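Local coordinates for SusD-like protein BACOVA_02651 (Bacteroides ovatus, PDB 5E75), which binds polysaccharide at the cell surface and probably captures xyloglucan there before its transport into the periplasm for degradation, at residues Val154-Phe157 with Ile158-Leu162. Numbering follows the deposited sequence.
Sequences VFQF and IINDL
Val154 O receives the N-H of Ile158 at 3.0 Å, and the bond is nearly straight. The same i to i+4 pattern repeats along the next three residues: Ile159 N donates to Phe155 O, Asn160 N to Gln156 O and Asp161 N to Phe157 O, the last a little longer at 3.1 Å. Val154-Phe157 and Ile158-Leu162 are thus successive turns of one regular alpha-helix.

On the partly exposed flank of the helix, the Gln156 side chain starts out anti to the backbone N, bends at chi2 and brings NE2 over Asn160, where it donates to OD1 at 2.9 Å. Asn160 OD1 lies in the amide plane of Gln156, but NE2 sits above the carbonyl plane of Asn160, 38° out of it; the two amides are turned 47° apart. An alanine in place of Asn160 would take away this acceptor and is likely to leave Gln156 NE2 without this mate and its amide freer to turn.

Helix 151-168 belongs to the mostly helical, TPR-related part of this SusD-family protein, and packs its buried flanks on helices 103-125 and 180-195. Val154 CG1 meets Ile158 CD1 at 3.9 Å, while Ile158 also touches Val190 and Tyr121; Ile159 leans on Tyr191 and Arg194.

Along the Phe157 flank, CE1 of the ring comes within 3.5 Å of Asp161 OD2, with ring and carboxylate planes 70° apart. A water lies 3.5 Å above the ring plane, over its centre; it donates to Phe157 O and, in a weak bond, to Asp161 OD1. Asp161 OD1 also takes salt bridges from Arg114 and Arg117 of helix 103-125, which would probably favour the charged form of the carboxylate and tie the two helices together.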
loop_
_atom_site.group_PDB
_atom_site.type_symbol
_atom_site.label_atom_id
_atom_site.label_comp_id
_atom_site.label_asym_id
_atom_site.label_seq_id
_atom_site.Cartn_x
_atom_site.Cartn_y
_atom_site.Cartn_z
ATOM N N VAL A 154 -18.973 7.727 1.714
ATOM C CA VAL A 154 -17.956 6.702 1.912
ATOM C C VAL A 154 -16.971 7.198 2.966
ATOM O O VAL A 154 -16.655 6.478 3.913
ATOM C CB VAL A 154 -17.265 6.307 0.595
ATOM C CG1 VAL A 154 -16.202 5.239 0.843
ATOM C CG2 VAL A 154 -18.284 5.762 -0.399
ATOM N N PHE A 155 -16.550 8.463 2.862
ATOM C CA PHE A 155 -15.697 9.032 3.895
ATOM C C PHE A 155 -16.330 8.947 5.283
ATOM O O PHE A 155 -15.672 8.562 6.244
ATOM C CB PHE A 155 -15.379 10.503 3.612
ATOM C CG PHE A 155 -14.112 10.748 2.823
ATOM C CD1 PHE A 155 -12.864 10.451 3.365
ATOM C CD2 PHE A 155 -14.161 11.349 1.585
ATOM C CE1 PHE A 155 -11.699 10.713 2.658
ATOM C CE2 PHE A 155 -13.000 11.614 0.877
ATOM C CZ PHE A 155 -11.778 11.293 1.418
ATOM N N GLN A 156 -17.594 9.339 5.406
ATOM C CA GLN A 156 -18.231 9.324 6.716
ATOM C C GLN A 156 -18.352 7.901 7.266
ATOM O O GLN A 156 -18.168 7.680 8.460
ATOM C CB GLN A 156 -19.599 10.007 6.642
ATOM C CG GLN A 156 -20.281 10.143 7.991
ATOM C CD GLN A 156 -19.568 11.120 8.884
ATOM O OE1 GLN A 156 -19.340 12.271 8.503
ATOM N NE2 GLN A 156 -19.173 10.676 10.065
ATOM N N PHE A 157 -18.627 6.931 6.396
ATOM C CA PHE A 157 -18.767 5.534 6.800
ATOM C C PHE A 157 -17.430 5.028 7.353
ATOM O O PHE A 157 -17.369 4.367 8.390
ATOM C CB PHE A 157 -19.236 4.739 5.573
ATOM C CG PHE A 157 -19.620 3.319 5.855
ATOM C CD1 PHE A 157 -18.664 2.320 5.910
ATOM C CD2 PHE A 157 -20.948 2.978 6.027
ATOM C CE1 PHE A 157 -19.020 1.006 6.159
ATOM C CE2 PHE A 157 -21.317 1.675 6.272
ATOM C CZ PHE A 157 -20.354 0.677 6.338
ATOM N N ILE A 158 -16.351 5.341 6.643
ATOM C CA ILE A 158 -15.005 4.993 7.080
ATOM C C ILE A 158 -14.679 5.621 8.441
ATOM O O ILE A 158 -14.204 4.952 9.355
ATOM C CB ILE A 158 -13.976 5.466 6.030
ATOM C CG1 ILE A 158 -14.064 4.639 4.742
ATOM C CG2 ILE A 158 -12.557 5.404 6.561
ATOM C CD1 ILE A 158 -13.439 5.320 3.532
ATOM N N ILE A 159 -14.976 6.910 8.581
ATOM C CA ILE A 159 -14.742 7.613 9.842
ATOM C C ILE A 159 -15.522 6.976 11.007
ATOM O O ILE A 159 -14.981 6.771 12.108
ATOM C CB ILE A 159 -15.059 9.127 9.700
ATOM C CG1 ILE A 159 -14.000 9.814 8.830
ATOM C CG2 ILE A 159 -15.136 9.811 11.072
ATOM C CD1 ILE A 159 -14.436 11.176 8.302
ATOM N N ASN A 160 -16.776 6.631 10.765
ATOM C CA ASN A 160 -17.581 6.031 11.821
ATOM C C ASN A 160 -16.990 4.697 12.276
ATOM O O ASN A 160 -16.921 4.404 13.476
ATOM C CB ASN A 160 -19.024 5.808 11.352
ATOM C CG ASN A 160 -19.809 7.098 11.191
ATOM O OD1 ASN A 160 -19.354 8.187 11.568
ATOM N ND2 ASN A 160 -20.994 6.979 10.595
ATOM N N ASP A 161 -16.556 3.890 11.319
ATOM C CA ASP A 161 -15.944 2.603 11.626
ATOM C C ASP A 161 -14.643 2.801 12.413
ATOM O O ASP A 161 -14.395 2.115 13.418
ATOM C CB ASP A 161 -15.621 1.815 10.353
ATOM C CG ASP A 161 -16.788 1.008 9.818
ATOM O OD1 ASP A 161 -17.837 0.898 10.504
ATOM O OD2 ASP A 161 -16.657 0.459 8.713
ATOM N N LEU A 162 -13.810 3.734 11.968
ATOM C CA LEU A 162 -12.573 3.996 12.674
ATOM C C LEU A 162 -12.796 4.552 14.081
ATOM O O LEU A 162 -12.035 4.228 15.002
ATOM C CB LEU A 162 -11.684 4.927 11.847
ATOM C CG LEU A 162 -11.140 4.269 10.580
ATOM C CD1 LEU A 162 -10.508 5.300 9.669
ATOM C CD2 LEU A 162 -10.147 3.179 10.909
HETATM O O HOH W 1 -19.542 2.854 9.443
#